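Local coordinates for protein 'Carboxyl esterase 2 (Tuber melanosporum Mel28, PDB 5MIF) that is probably a carboxylesterase of the alpha/beta hydrolase fold, hydrolysing ester bonds, at residues P50-P58 / E243-F251; N89-P97 / I136-D147. All coordinates share one frame; numbering follows the deposited sequence.

Interaction 1 of 2, residues P50-P58 / E243-F251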
ATOM      1  N   PRO A  50     -13.735  16.153 -24.111  1.00 74.34           N
ATOM      2  CA  PRO A  50     -14.286  17.268 -23.339  1.00 75.08           C
ATOM      3  C   PRO A  50     -14.695  16.743 -21.971  1.00 74.62           C
ATOM      4  O   PRO A  50     -15.184  15.610 -21.898  1.00 69.35           O
ATOM      5  CB  PRO A  50     -15.497  17.716 -24.166  1.00 73.00           C
ATOM      6  CG  PRO A  50     -15.934  16.487 -24.886  1.00 74.66           C
ATOM      7  CD  PRO A  50     -14.662  15.697 -25.165  1.00 73.89           C
ATOM      8  N   SER A  51     -14.512  17.541 -20.922  1.00 70.71           N
ATOM      9  CA  SER A  51     -14.915  17.128 -19.580  1.00 67.33           C
ATOM     10  C   SER A  51     -16.405  16.828 -19.503  1.00 67.36           C
ATOM     11  O   SER A  51     -17.212  17.537 -20.095  1.00 71.96           O
ATOM     12  CB  SER A  51     -14.539  18.202 -18.562  1.00 66.10           C
ATOM     13  OG  SER A  51     -15.077  17.900 -17.286  1.00 70.36           O
ATOM     14  N   LEU A  52     -16.773  15.788 -18.765  1.00 66.58           N
ATOM     15  CA  LEU A  52     -18.180  15.447 -18.623  1.00 63.31           C
ATOM     16  C   LEU A  52     -18.848  16.230 -17.510  1.00 62.23           C
ATOM     17  O   LEU A  52     -20.071  16.185 -17.364  1.00 60.55           O
ATOM     18  CB  LEU A  52     -18.350  13.954 -18.399  1.00 66.37           C
ATOM     19  CG  LEU A  52     -18.275  13.219 -19.735  1.00 72.36           C
ATOM     20  CD1 LEU A  52     -18.458  11.722 -19.536  1.00 70.94           C
ATOM     21  CD2 LEU A  52     -19.316  13.794 -20.704  1.00 67.54           C
ATOM     22  N   PHE A  53     -18.045  16.930 -16.717  1.00 56.81           N
ATOM     23  CA  PHE A  53     -18.578  17.756 -15.647  1.00 56.96           C
ATOM     24  C   PHE A  53     -18.919  19.145 -16.189  1.00 58.29           C
ATOM     25  O   PHE A  53     -18.237  20.136 -15.920  1.00 53.68           O
ATOM     26  CB  PHE A  53     -17.597  17.818 -14.474  1.00 56.05           C
ATOM     27  CG  PHE A  53     -17.419  16.491 -13.784  1.00 61.12           C
ATOM     28  CD1 PHE A  53     -18.209  16.152 -12.696  1.00 58.20           C
ATOM     29  CD2 PHE A  53     -16.505  15.562 -14.258  1.00 61.96           C
ATOM     30  CE1 PHE A  53     -18.068  14.923 -12.072  1.00 57.71           C
ATOM     31  CE2 PHE A  53     -16.354  14.333 -13.636  1.00 64.05           C
ATOM     32  CZ  PHE A  53     -17.140  14.013 -12.541  1.00 52.66           C
ATOM     33  N   ALA A  54     -19.985  19.190 -16.979  1.00 59.76           N
ATOM     34  CA  ALA A  54     -20.452  20.427 -17.589  1.00 64.08           C
ATOM     35  C   ALA A  54     -21.896  20.271 -18.043  1.00 61.77           C
ATOM     36  O   ALA A  54     -22.396  19.156 -18.207  1.00 61.42           O
ATOM     37  CB  ALA A  54     -19.556  20.827 -18.762  1.00 63.80           C
ATOM     38  N   PHE A  55     -22.561  21.397 -18.254  1.00 64.22           N
ATOM     39  CA  PHE A  55     -23.935  21.389 -18.742  1.00 65.96           C
ATOM     40  C   PHE A  55     -23.983  21.342 -20.278  1.00 65.86           C
ATOM     41  O   PHE A  55     -23.105  21.893 -20.949  1.00 64.36           O
ATOM     42  CB  PHE A  55     -24.682  22.625 -18.236  1.00 64.34           C
ATOM     43  CG  PHE A  55     -24.837  22.674 -16.743  1.00 60.06           C
ATOM     44  CD1 PHE A  55     -25.701  21.806 -16.092  1.00 59.14           C
ATOM     45  CD2 PHE A  55     -24.142  23.612 -15.996  1.00 57.43           C
ATOM     46  CE1 PHE A  55     -25.849  21.856 -14.711  1.00 60.40           C
ATOM     47  CE2 PHE A  55     -24.286  23.673 -14.620  1.00 59.22           C
ATOM     48  CZ  PHE A  55     -25.142  22.791 -13.977  1.00 58.16           C
ATOM     49  N   PRO A  56     -25.005  20.672 -20.840  1.00 62.08           N
ATOM     50  CA  PRO A  56     -26.044  19.936 -20.107  1.00 64.67           C
ATOM     51  C   PRO A  56     -25.560  18.558 -19.642  1.00 63.06           C
ATOM     52  O   PRO A  56     -24.767  17.920 -20.343  1.00 59.69           O
ATOM     53  CB  PRO A  56     -27.170  19.794 -21.141  1.00 56.88           C
ATOM     54  CG  PRO A  56     -26.460  19.785 -22.446  1.00 57.00           C
ATOM     55  CD  PRO A  56     -25.261  20.684 -22.291  1.00 59.10           C
ATOM     56  N   LEU A  57     -26.024  18.114 -18.477  1.00 62.85           N
ATOM     57  CA  LEU A  57     -25.683  16.785 -17.981  1.00 59.38           C
ATOM     58  C   LEU A  57     -26.496  15.734 -18.733  1.00 58.29           C
ATOM     59  O   LEU A  57     -27.666  15.957 -19.038  1.00 57.49           O
ATOM     60  CB  LEU A  57     -25.948  16.709 -16.475  1.00 56.23           C
ATOM     61  CG  LEU A  57     -25.065  17.642 -15.647  1.00 54.87           C
ATOM     62  CD1 LEU A  57     -25.543  17.700 -14.209  1.00 51.82           C
ATOM     63  CD2 LEU A  57     -23.631  17.160 -15.711  1.00 59.05           C
ATOM     64  N   PRO A  58     -25.891  14.569 -19.008  1.00 57.76           N
ATOM     65  CA  PRO A  58     -26.599  13.422 -19.588  1.00 56.02           C
ATOM     66  C   PRO A  58     -27.725  12.951 -18.674  1.00 60.75           C
ATOM     67  O   PRO A  58     -27.662  13.196 -17.469  1.00 62.51           O
ATOM     68  CB  PRO A  58     -25.511  12.348 -19.692  1.00 58.95           C
ATOM     69  CG  PRO A  58     -24.215  13.095 -19.627  1.00 61.16           C
ATOM     70  CD  PRO A  58     -24.473  14.270 -18.743  1.00 58.78           C
ATOM     71  N   GLU A 243     -13.165  20.604 -12.661  1.00 62.49           N
ATOM     72  CA  GLU A 243     -14.140  19.550 -12.430  1.00 56.60           C
ATOM     73  C   GLU A 243     -14.535  19.505 -10.952  1.00 56.61           C
ATOM     74  O   GLU A 243     -15.699  19.285 -10.612  1.00 57.35           O
ATOM     75  CB  GLU A 243     -13.579  18.205 -12.885  1.00 59.87           C
ATOM     76  CG  GLU A 243     -13.503  18.030 -14.399  1.00 62.15           C
ATOM     77  CD  GLU A 243     -12.755  16.766 -14.811  1.00 61.44           C
ATOM     78  OE1 GLU A 243     -11.782  16.380 -14.114  1.00 59.06           O
ATOM     79  OE2 GLU A 243     -13.180  16.131 -15.801  1.00 56.59           O
ATOM     80  N   ILE A 244     -13.563  19.745 -10.079  1.00 54.87           N
ATOM     81  CA  ILE A 244     -13.797  19.798  -8.639  1.00 58.89           C
ATOM     82  C   ILE A 244     -14.770  20.916  -8.262  1.00 58.23           C
ATOM     83  O   ILE A 244     -15.703  20.713  -7.475  1.00 54.29           O
ATOM     84  CB  ILE A 244     -12.473  19.991  -7.862  1.00 54.92           C
ATOM     85  CG1 ILE A 244     -11.594  18.744  -7.989  1.00 56.45           C
ATOM     86  CG2 ILE A 244     -12.737  20.288  -6.396  1.00 52.11           C
ATOM     87  CD1 ILE A 244     -10.278  18.853  -7.235  1.00 54.16           C
ATOM     88  N   ARG A 245     -14.551  22.097  -8.831  1.00 58.15           N
ATOM     89  CA  ARG A 245     -15.382  23.253  -8.526  1.00 57.47           C
ATOM     90  C   ARG A 245     -16.797  23.034  -9.024  1.00 52.25           C
ATOM     91  O   ARG A 245     -17.759  23.353  -8.331  1.00 50.56           O
ATOM     92  CB  ARG A 245     -14.804  24.502  -9.174  1.00 60.32           C
ATOM     93  CG  ARG A 245     -13.463  24.884  -8.633  1.00 65.87           C
ATOM     94  CD  ARG A 245     -12.834  25.955  -9.488  1.00 69.62           C
ATOM     95  NE  ARG A 245     -11.448  26.179  -9.104  1.00 73.35           N
ATOM     96  CZ  ARG A 245     -11.081  26.832  -8.009  1.00 79.51           C
ATOM     97  NH1 ARG A 245     -12.000  27.317  -7.181  1.00 79.88           N
ATOM     98  NH2 ARG A 245      -9.793  26.993  -7.731  1.00 84.80           N
ATOM     99  N   PHE A 246     -16.905  22.469 -10.224  1.00 49.03           N
ATOM    100  CA  PHE A 246     -18.194  22.137 -10.806  1.00 47.18           C
ATOM    101  C   PHE A 246     -18.977  21.157  -9.930  1.00 54.47           C
ATOM    102  O   PHE A 246     -20.149  21.389  -9.621  1.00 50.93           O
ATOM    103  CB  PHE A 246     -18.002  21.562 -12.212  1.00 48.85           C
ATOM    104  CG  PHE A 246     -19.288  21.230 -12.915  1.00 54.97           C
ATOM    105  CD1 PHE A 246     -19.902  20.001 -12.731  1.00 55.91           C
ATOM    106  CD2 PHE A 246     -19.898  22.157 -13.744  1.00 56.29           C
ATOM    107  CE1 PHE A 246     -21.094  19.698 -13.377  1.00 57.66           C
ATOM    108  CE2 PHE A 246     -21.085  21.866 -14.381  1.00 53.19           C
ATOM    109  CZ  PHE A 246     -21.686  20.638 -14.203  1.00 59.42           C
ATOM    110  N   ALA A 247     -18.329  20.065  -9.529  1.00 50.35           N
ATOM    111  CA  ALA A 247     -18.994  19.063  -8.705  1.00 48.68           C
ATOM    112  C   ALA A 247     -19.427  19.669  -7.378  1.00 44.97           C
ATOM    113  O   ALA A 247     -20.543  19.408  -6.903  1.00 41.50           O
ATOM    114  CB  ALA A 247     -18.080  17.861  -8.470  1.00 49.90           C
ATOM    115  N   ALA A 248     -18.549  20.483  -6.792  1.00 43.57           N
ATOM    116  CA  ALA A 248     -18.830  21.121  -5.513  1.00 46.43           C
ATOM    117  C   ALA A 248     -19.970  22.136  -5.614  1.00 48.69           C
ATOM    118  O   ALA A 248     -20.695  22.366  -4.638  1.00 46.64           O
ATOM    119  CB  ALA A 248     -17.583  21.803  -4.979  1.00 47.56           C
ATOM    120  N   SER A 249     -20.100  22.760  -6.783  1.00 48.22           N
ATOM    121  CA  SER A 249     -21.143  23.766  -6.999  1.00 50.94           C
ATOM    122  C   SER A 249     -22.518  23.121  -7.175  1.00 46.89           C
ATOM    123  O   SER A 249     -23.531  23.748  -6.882  1.00 49.78           O
ATOM    124  CB  SER A 249     -20.811  24.659  -8.206  1.00 46.85           C
ATOM    125  OG  SER A 249     -21.063  23.988  -9.427  1.00 52.12           O
ATOM    126  N   LEU A 250     -22.564  21.876  -7.650  1.00 47.11           N
ATOM    127  CA  LEU A 250     -23.841  21.171  -7.759  1.00 44.87           C
ATOM    128  C   LEU A 250     -24.246  20.507  -6.448  1.00 46.28           C
ATOM    129  O   LEU A 250     -25.434  20.454  -6.115  1.00 42.19           O
ATOM    130  CB  LEU A 250     -23.801  20.113  -8.862  1.00 47.39           C
ATOM    131  CG  LEU A 250     -23.614  20.616 -10.290  1.00 52.34           C
ATOM    132  CD1 LEU A 250     -23.948  19.514 -11.275  1.00 48.08           C
ATOM    133  CD2 LEU A 250     -24.472  21.843 -10.524  1.00 49.63           C
ATOM    134  N   PHE A 251     -23.259  20.000  -5.712  1.00 43.48           N
ATOM    135  CA  PHE A 251     -23.508  19.265  -4.473  1.00 40.82           C
ATOM    136  C   PHE A 251     -23.711  20.229  -3.301  1.00 38.35           C
ATOM    137  O   PHE A 251     -24.625  20.063  -2.503  1.00 40.16           O
ATOM    138  CB  PHE A 251     -22.340  18.298  -4.205  1.00 36.95           C
ATOM    139  CG  PHE A 251     -22.444  17.542  -2.914  1.00 38.43           C
ATOM    140  CD1 PHE A 251     -23.488  16.645  -2.699  1.00 37.63           C
ATOM    141  CD2 PHE A 251     -21.463  17.678  -1.935  1.00 36.38           C
ATOM    142  CE1 PHE A 251     -23.576  15.923  -1.520  1.00 34.77           C
ATOM    143  CE2 PHE A 251     -21.544  16.960  -0.750  1.00 37.88           C
ATOM    144  CZ  PHE A 251     -22.598  16.075  -0.543  1.00 35.02           C
TER
HETATM  145  O   HOH W   1     -14.739  14.077 -17.290  1.00 60.85           O
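F246 turns one face of its ring to the backbone of F53 and A54. F53 O sits 3.3 Å above the plane, over the ring centre, and A54 N lies over the same face nearer the rim. With CG anti to the backbone N (chi1 -178°), the F246 side chain presents that face to the loop 50-58. The F53 ring is met at its edge by F246 CD1.

F55 takes F246 CZ over one of its faces, the two ring planes inclined at 58°. F55 and L250 approach from opposite directions, F55 CZ lying 3.6 Å from L250 CD2. L57 and L250 meet tip to tip, CD1 to CD1 at 3.8 Å.

The E243 side chain, extended beyond CG, crosses that of F53 at about a right angle, its carboxylate plane 74° from the ring. E243 OE2 accepts from S51 OG at 3.0 Å through the lone pair facing away from OE1. S51 OG in turn accepts a hydrogen bond from F53 N (3.2 Å), closing an ST turn, while a water bridges L52 N to E243 OE2.

The contact packs the loop after helix 37-47 on helix 241-251, with F53 also meeting F122 edge-to-face and L57 touching V121. With OE1 held by T240 N, both carboxylate oxygens meet neutral donors, consistent with a charged E243 that pins the loop beside an apolar cluster.

Interaction 2 of 2, residues N89-P97 / I136-D147; sequences NVTAYLYKP and IRESGAAVFFVD
Y93 and F145 form an antiparallel hydrogen-bonded pair, Y93 N to F145 O and F145 N to Y93 O both at 2.9 Å. Y95 and V143 repeat the pattern, Y95 N to V143 O and V143 N to Y95 O both at 2.7 Å. D147 N reaches T91 O, and a water joins T91 N to D147 O.

On the face carrying Y93, Y95, F145 and D147, Y95 lies alongside F145, with Y95 CE2 3.7 Å from F145 CB, and Y93 alongside D147, whose OD2 approaches Y93 CE1 at the ring edge, in plane. Y93 CG, anti to the carbonyl carbon (chi1 -60°), puts the ring there. Replacing Y93 by an alanine is likely to leave the D147 carboxylate without the ring edge beside it and to open a gap next to I79 and P125.

On the other face A92 CB lies 3.8 Å from F144 CE1. Farther out, I136, in the last turn of helix 129-139, sets CD1 against Y95 CB, and G140 turns the chain into strand 142-147.

The pair lies in the mixed sheet of the alpha/beta hydrolase fold: 75-82 flanks 90-97, parallel strand 109-115 flanks 142-147, and helix 158-173 packs on F144 and V146.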
ATOM      1  N   ASN A  89     -37.286   7.323  -0.203  1.00 40.30           N
ATOM      2  CA  ASN A  89     -36.697   6.126  -0.796  1.00 40.47           C
ATOM      3  C   ASN A  89     -35.183   6.209  -0.946  1.00 41.27           C
ATOM      4  O   ASN A  89     -34.615   7.266  -1.285  1.00 37.35           O
ATOM      5  CB  ASN A  89     -37.315   5.818  -2.169  1.00 37.85           C
ATOM      6  CG  ASN A  89     -36.733   4.539  -2.793  1.00 43.10           C
ATOM      7  OD1 ASN A  89     -37.152   3.432  -2.456  1.00 44.36           O
ATOM      8  ND2 ASN A  89     -35.756   4.691  -3.675  1.00 39.92           N
ATOM      9  N   VAL A  90     -34.531   5.084  -0.678  1.00 35.59           N
ATOM     10  CA  VAL A  90     -33.123   4.925  -1.030  1.00 38.68           C
ATOM     11  C   VAL A  90     -32.993   3.577  -1.741  1.00 40.28           C
ATOM     12  O   VAL A  90     -33.432   2.540  -1.231  1.00 39.50           O
ATOM     13  CB  VAL A  90     -32.167   4.968   0.195  1.00 38.16           C
ATOM     14  CG1 VAL A  90     -30.717   5.028  -0.285  1.00 33.93           C
ATOM     15  CG2 VAL A  90     -32.435   6.177   1.054  1.00 37.01           C
ATOM     16  N   THR A  91     -32.417   3.606  -2.935  1.00 39.05           N
ATOM     17  CA  THR A  91     -32.158   2.396  -3.677  1.00 43.85           C
ATOM     18  C   THR A  91     -30.842   1.782  -3.201  1.00 42.55           C
ATOM     19  O   THR A  91     -29.832   2.468  -3.088  1.00 40.35           O
ATOM     20  CB  THR A  91     -32.112   2.681  -5.200  1.00 42.34           C
ATOM     21  OG1 THR A  91     -33.394   3.159  -5.623  1.00 46.39           O
ATOM     22  CG2 THR A  91     -31.812   1.410  -5.970  1.00 42.52           C
ATOM     23  N   ALA A  92     -30.863   0.493  -2.894  1.00 43.17           N
ATOM     24  CA  ALA A  92     -29.643  -0.194  -2.490  1.00 42.34           C
ATOM     25  C   ALA A  92     -29.557  -1.564  -3.161  1.00 44.60           C
ATOM     26  O   ALA A  92     -30.578  -2.221  -3.392  1.00 41.53           O
ATOM     27  CB  ALA A  92     -29.586  -0.328  -0.960  1.00 31.82           C
ATOM     28  N   TYR A  93     -28.339  -1.978  -3.494  1.00 39.92           N
ATOM     29  CA  TYR A  93     -28.116  -3.310  -4.017  1.00 41.80           C
ATOM     30  C   TYR A  93     -27.294  -4.129  -3.010  1.00 43.16           C
ATOM     31  O   TYR A  93     -26.200  -3.724  -2.634  1.00 40.53           O
ATOM     32  CB  TYR A  93     -27.398  -3.256  -5.366  1.00 41.17           C
ATOM     33  CG  TYR A  93     -28.144  -2.490  -6.447  1.00 45.45           C
ATOM     34  CD1 TYR A  93     -28.045  -1.104  -6.543  1.00 46.29           C
ATOM     35  CD2 TYR A  93     -28.977  -3.150  -7.346  1.00 46.67           C
ATOM     36  CE1 TYR A  93     -28.742  -0.394  -7.530  1.00 48.96           C
ATOM     37  CE2 TYR A  93     -29.674  -2.456  -8.332  1.00 49.09           C
ATOM     38  CZ  TYR A  93     -29.558  -1.081  -8.416  1.00 52.07           C
ATOM     39  OH  TYR A  93     -30.253  -0.403  -9.395  1.00 55.51           O
ATOM     40  N   LEU A  94     -27.801  -5.286  -2.589  1.00 42.84           N
ATOM     41  CA  LEU A  94     -27.004  -6.161  -1.731  1.00 41.92           C
ATOM     42  C   LEU A  94     -26.351  -7.246  -2.578  1.00 42.19           C
ATOM     43  O   LEU A  94     -27.035  -8.094  -3.142  1.00 43.04           O
ATOM     44  CB  LEU A  94     -27.855  -6.795  -0.631  1.00 40.23           C
ATOM     45  CG  LEU A  94     -27.113  -7.710   0.363  1.00 41.52           C
ATOM     46  CD1 LEU A  94     -26.098  -6.907   1.179  1.00 41.45           C
ATOM     47  CD2 LEU A  94     -28.082  -8.438   1.282  1.00 43.08           C
ATOM     48  N   TYR A  95     -25.028  -7.207  -2.673  1.00 38.77           N
ATOM     49  CA  TYR A  95     -24.295  -8.218  -3.421  1.00 39.95           C
ATOM     50  C   TYR A  95     -23.633  -9.212  -2.475  1.00 44.52           C
ATOM     51  O   TYR A  95     -22.931  -8.804  -1.550  1.00 44.89           O
ATOM     52  CB  TYR A  95     -23.239  -7.585  -4.308  1.00 36.58           C
ATOM     53  CG  TYR A  95     -23.742  -6.538  -5.278  1.00 40.85           C
ATOM     54  CD1 TYR A  95     -24.556  -6.881  -6.363  1.00 38.50           C
ATOM     55  CD2 TYR A  95     -23.346  -5.215  -5.146  1.00 37.36           C
ATOM     56  CE1 TYR A  95     -24.977  -5.905  -7.276  1.00 39.06           C
ATOM     57  CE2 TYR A  95     -23.758  -4.246  -6.031  1.00 40.45           C
ATOM     58  CZ  TYR A  95     -24.568  -4.585  -7.091  1.00 44.46           C
ATOM     59  OH  TYR A  95     -24.942  -3.578  -7.952  1.00 42.44           O
ATOM     60  N   LYS A  96     -23.876 -10.504  -2.698  1.00 42.59           N
ATOM     61  CA  LYS A  96     -23.296 -11.572  -1.868  1.00 46.35           C
ATOM     62  C   LYS A  96     -22.509 -12.589  -2.680  1.00 42.02           C
ATOM     63  O   LYS A  96     -22.968 -13.030  -3.725  1.00 46.96           O
ATOM     64  CB  LYS A  96     -24.390 -12.313  -1.094  1.00 41.49           C
ATOM     65  CG  LYS A  96     -25.246 -11.445  -0.213  1.00 44.92           C
ATOM     66  CD  LYS A  96     -26.054 -12.293   0.752  1.00 49.78           C
ATOM     67  CE  LYS A  96     -27.340 -12.742   0.083  1.00 50.34           C
ATOM     68  NZ  LYS A  96     -28.085 -13.711   0.912  1.00 56.90           N
ATOM     69  N   PRO A  97     -21.315 -12.963  -2.206  1.00 41.78           N
ATOM     70  CA  PRO A  97     -20.595 -14.053  -2.874  1.00 45.19           C
ATOM     71  C   PRO A  97     -21.382 -15.380  -2.820  1.00 39.61           C
ATOM     72  O   PRO A  97     -22.184 -15.608  -1.915  1.00 43.93           O
ATOM     73  CB  PRO A  97     -19.307 -14.171  -2.060  1.00 44.74           C
ATOM     74  CG  PRO A  97     -19.685 -13.664  -0.696  1.00 44.19           C
ATOM     75  CD  PRO A  97     -20.664 -12.547  -0.950  1.00 43.84           C
ATOM     76  N   ILE A 136     -15.587  -8.031  -3.763  1.00 40.89           N
ATOM     77  CA  ILE A 136     -16.203  -9.294  -3.402  1.00 38.72           C
ATOM     78  C   ILE A 136     -15.204 -10.442  -3.541  1.00 42.04           C
ATOM     79  O   ILE A 136     -15.139 -11.308  -2.667  1.00 41.62           O
ATOM     80  CB  ILE A 136     -17.447  -9.575  -4.237  1.00 42.60           C
ATOM     81  CG1 ILE A 136     -18.568  -8.630  -3.794  1.00 39.64           C
ATOM     82  CG2 ILE A 136     -17.896 -11.034  -4.073  1.00 42.21           C
ATOM     83  CD1 ILE A 136     -19.827  -8.797  -4.566  1.00 41.07           C
ATOM     84  N   ARG A 137     -14.414 -10.444  -4.613  1.00 42.19           N
ATOM     85  CA  ARG A 137     -13.446 -11.523  -4.797  1.00 42.81           C
ATOM     86  C   ARG A 137     -12.441 -11.543  -3.652  1.00 42.25           C
ATOM     87  O   ARG A 137     -12.202 -12.594  -3.071  1.00 40.47           O
ATOM     88  CB  ARG A 137     -12.692 -11.408  -6.123  1.00 46.69           C
ATOM     89  CG  ARG A 137     -11.799 -12.640  -6.401  1.00 46.59           C
ATOM     90  CD  ARG A 137     -10.644 -12.313  -7.314  1.00 49.33           C
ATOM     91  NE  ARG A 137     -11.064 -11.415  -8.382  1.00 59.23           N
ATOM     92  CZ  ARG A 137     -10.604 -10.175  -8.539  1.00 60.09           C
ATOM     93  NH1 ARG A 137      -9.703  -9.680  -7.689  1.00 61.02           N
ATOM     94  NH2 ARG A 137     -11.049  -9.428  -9.542  1.00 57.33           N
ATOM     95  N   GLU A 138     -11.882 -10.376  -3.319  1.00 39.73           N
ATOM     96  CA  GLU A 138     -10.818 -10.298  -2.319  1.00 43.11           C
ATOM     97  C   GLU A 138     -11.299 -10.322  -0.871  1.00 42.36           C
ATOM     98  O   GLU A 138     -10.633 -10.901  -0.016  1.00 44.60           O
ATOM     99  CB  GLU A 138      -9.961  -9.042  -2.517  1.00 40.36           C
ATOM    100  CG  GLU A 138      -9.291  -8.923  -3.862  1.00 41.90           C
ATOM    101  CD  GLU A 138      -8.357 -10.094  -4.161  1.00 49.81           C
ATOM    102  OE1 GLU A 138      -7.956 -10.809  -3.220  1.00 52.57           O
ATOM    103  OE2 GLU A 138      -8.033 -10.308  -5.345  1.00 50.24           O
ATOM    104  N   SER A 139     -12.441  -9.710  -0.579  1.00 38.51           N
ATOM    105  CA  SER A 139     -12.869  -9.606   0.817  1.00 36.99           C
ATOM    106  C   SER A 139     -13.655 -10.821   1.304  1.00 41.42           C
ATOM    107  O   SER A 139     -13.676 -11.114   2.498  1.00 39.40           O
ATOM    108  CB  SER A 139     -13.707  -8.344   1.032  1.00 39.48           C
ATOM    109  OG  SER A 139     -15.025  -8.527   0.555  1.00 39.77           O
ATOM    110  N   GLY A 140     -14.334 -11.503   0.386  1.00 41.31           N
ATOM    111  CA  GLY A 140     -15.245 -12.577   0.753  1.00 40.95           C
ATOM    112  C   GLY A 140     -16.486 -12.068   1.475  1.00 44.75           C
ATOM    113  O   GLY A 140     -17.301 -12.851   1.960  1.00 47.35           O
ATOM    114  N   ALA A 141     -16.646 -10.749   1.525  1.00 42.83           N
ATOM    115  CA  ALA A 141     -17.789 -10.151   2.197  1.00 41.74           C
ATOM    116  C   ALA A 141     -18.890  -9.780   1.207  1.00 40.72           C
ATOM    117  O   ALA A 141     -18.652  -9.665  -0.002  1.00 36.63           O
ATOM    118  CB  ALA A 141     -17.364  -8.914   2.983  1.00 36.98           C
ATOM    119  N   ALA A 142     -20.088  -9.574   1.743  1.00 40.00           N
ATOM    120  CA  ALA A 142     -21.171  -8.968   0.979  1.00 42.26           C
ATOM    121  C   ALA A 142     -20.888  -7.478   0.789  1.00 43.93           C
ATOM    122  O   ALA A 142     -20.187  -6.862   1.607  1.00 38.21           O
ATOM    123  CB  ALA A 142     -22.502  -9.169   1.680  1.00 39.94           C
ATOM    124  N   VAL A 143     -21.448  -6.902  -0.279  1.00 42.73           N
ATOM    125  CA  VAL A 143     -21.336  -5.464  -0.533  1.00 36.89           C
ATOM    126  C   VAL A 143     -22.743  -4.852  -0.579  1.00 41.96           C
ATOM    127  O   VAL A 143     -23.607  -5.292  -1.346  1.00 38.26           O
ATOM    128  CB  VAL A 143     -20.601  -5.163  -1.851  1.00 37.86           C
ATOM    129  CG1 VAL A 143     -20.718  -3.671  -2.200  1.00 35.68           C
ATOM    130  CG2 VAL A 143     -19.134  -5.580  -1.758  1.00 39.72           C
ATOM    131  N   PHE A 144     -22.957  -3.859   0.280  1.00 36.11           N
ATOM    132  CA  PHE A 144     -24.202  -3.110   0.368  1.00 36.45           C
ATOM    133  C   PHE A 144     -23.950  -1.804  -0.360  1.00 38.21           C
ATOM    134  O   PHE A 144     -23.383  -0.858   0.198  1.00 37.71           O
ATOM    135  CB  PHE A 144     -24.582  -2.904   1.843  1.00 36.73           C
ATOM    136  CG  PHE A 144     -25.882  -2.175   2.073  1.00 38.75           C
ATOM    137  CD1 PHE A 144     -27.101  -2.803   1.861  1.00 38.25           C
ATOM    138  CD2 PHE A 144     -25.879  -0.889   2.583  1.00 35.92           C
ATOM    139  CE1 PHE A 144     -28.294  -2.137   2.107  1.00 37.17           C
ATOM    140  CE2 PHE A 144     -27.065  -0.221   2.831  1.00 38.65           C
ATOM    141  CZ  PHE A 144     -28.276  -0.843   2.588  1.00 36.79           C
ATOM    142  N   PHE A 145     -24.323  -1.777  -1.633  1.00 35.22           N
ATOM    143  CA  PHE A 145     -23.996  -0.658  -2.510  1.00 35.21           C
ATOM    144  C   PHE A 145     -25.165   0.336  -2.541  1.00 42.06           C
ATOM    145  O   PHE A 145     -26.252   0.020  -3.046  1.00 40.76           O
ATOM    146  CB  PHE A 145     -23.678  -1.186  -3.911  1.00 38.45           C
ATOM    147  CG  PHE A 145     -23.193  -0.143  -4.872  1.00 36.22           C
ATOM    148  CD1 PHE A 145     -24.097   0.593  -5.636  1.00 37.95           C
ATOM    149  CD2 PHE A 145     -21.847   0.079  -5.043  1.00 35.82           C
ATOM    150  CE1 PHE A 145     -23.655   1.551  -6.543  1.00 37.20           C
ATOM    151  CE2 PHE A 145     -21.388   1.041  -5.948  1.00 40.29           C
ATOM    152  CZ  PHE A 145     -22.296   1.774  -6.706  1.00 36.12           C
ATOM    153  N   VAL A 146     -24.948   1.523  -1.979  1.00 37.85           N
ATOM    154  CA  VAL A 146     -26.012   2.512  -1.873  1.00 37.61           C
ATOM    155  C   VAL A 146     -26.084   3.372  -3.133  1.00 38.71           C
ATOM    156  O   VAL A 146     -25.147   4.091  -3.460  1.00 33.99           O
ATOM    157  CB  VAL A 146     -25.824   3.406  -0.655  1.00 39.07           C
ATOM    158  CG1 VAL A 146     -26.970   4.409  -0.580  1.00 37.79           C
ATOM    159  CG2 VAL A 146     -25.773   2.553   0.614  1.00 33.06           C
ATOM    160  N   ASP A 147     -27.201   3.271  -3.842  1.00 38.16           N
ATOM    161  CA  ASP A 147     -27.399   4.014  -5.081  1.00 39.88           C
ATOM    162  C   ASP A 147     -28.151   5.306  -4.787  1.00 37.36           C
ATOM    163  O   ASP A 147     -29.313   5.470  -5.158  1.00 38.07           O
ATOM    164  CB  ASP A 147     -28.152   3.130  -6.094  1.00 41.76           C
ATOM    165  CG  ASP A 147     -28.068   3.650  -7.528  1.00 41.35           C
ATOM    166  OD1 ASP A 147     -27.245   4.543  -7.832  1.00 40.30           O
ATOM    167  OD2 ASP A 147     -28.824   3.131  -8.369  1.00 51.07           O
TER
HETATM  168  O   HOH W   2     -31.797   6.044  -4.122  1.00 44.37           O

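Overall arrangement
Interactions 1 and 2 lie about 27 Å apart between centres and about 12 Å at their nearest atoms, without touching. Along the chain the order is 50-58, 89-97, 136-147 and 243-251, so both segments of interaction 2 fall between those of interaction 1. Interaction 2 belongs to the antiparallel side of the mixed central sheet, where 90-97 lies between 75-82 and 142-147. Interaction 1 is away from the sheet, at the surface, where the loop after helix 37-47 meets helix 241-251. Interaction 2 thus forms part of the central sheet of the alpha/beta hydrolase fold, while interaction 1 ties an early loop to a helix much later in the chain.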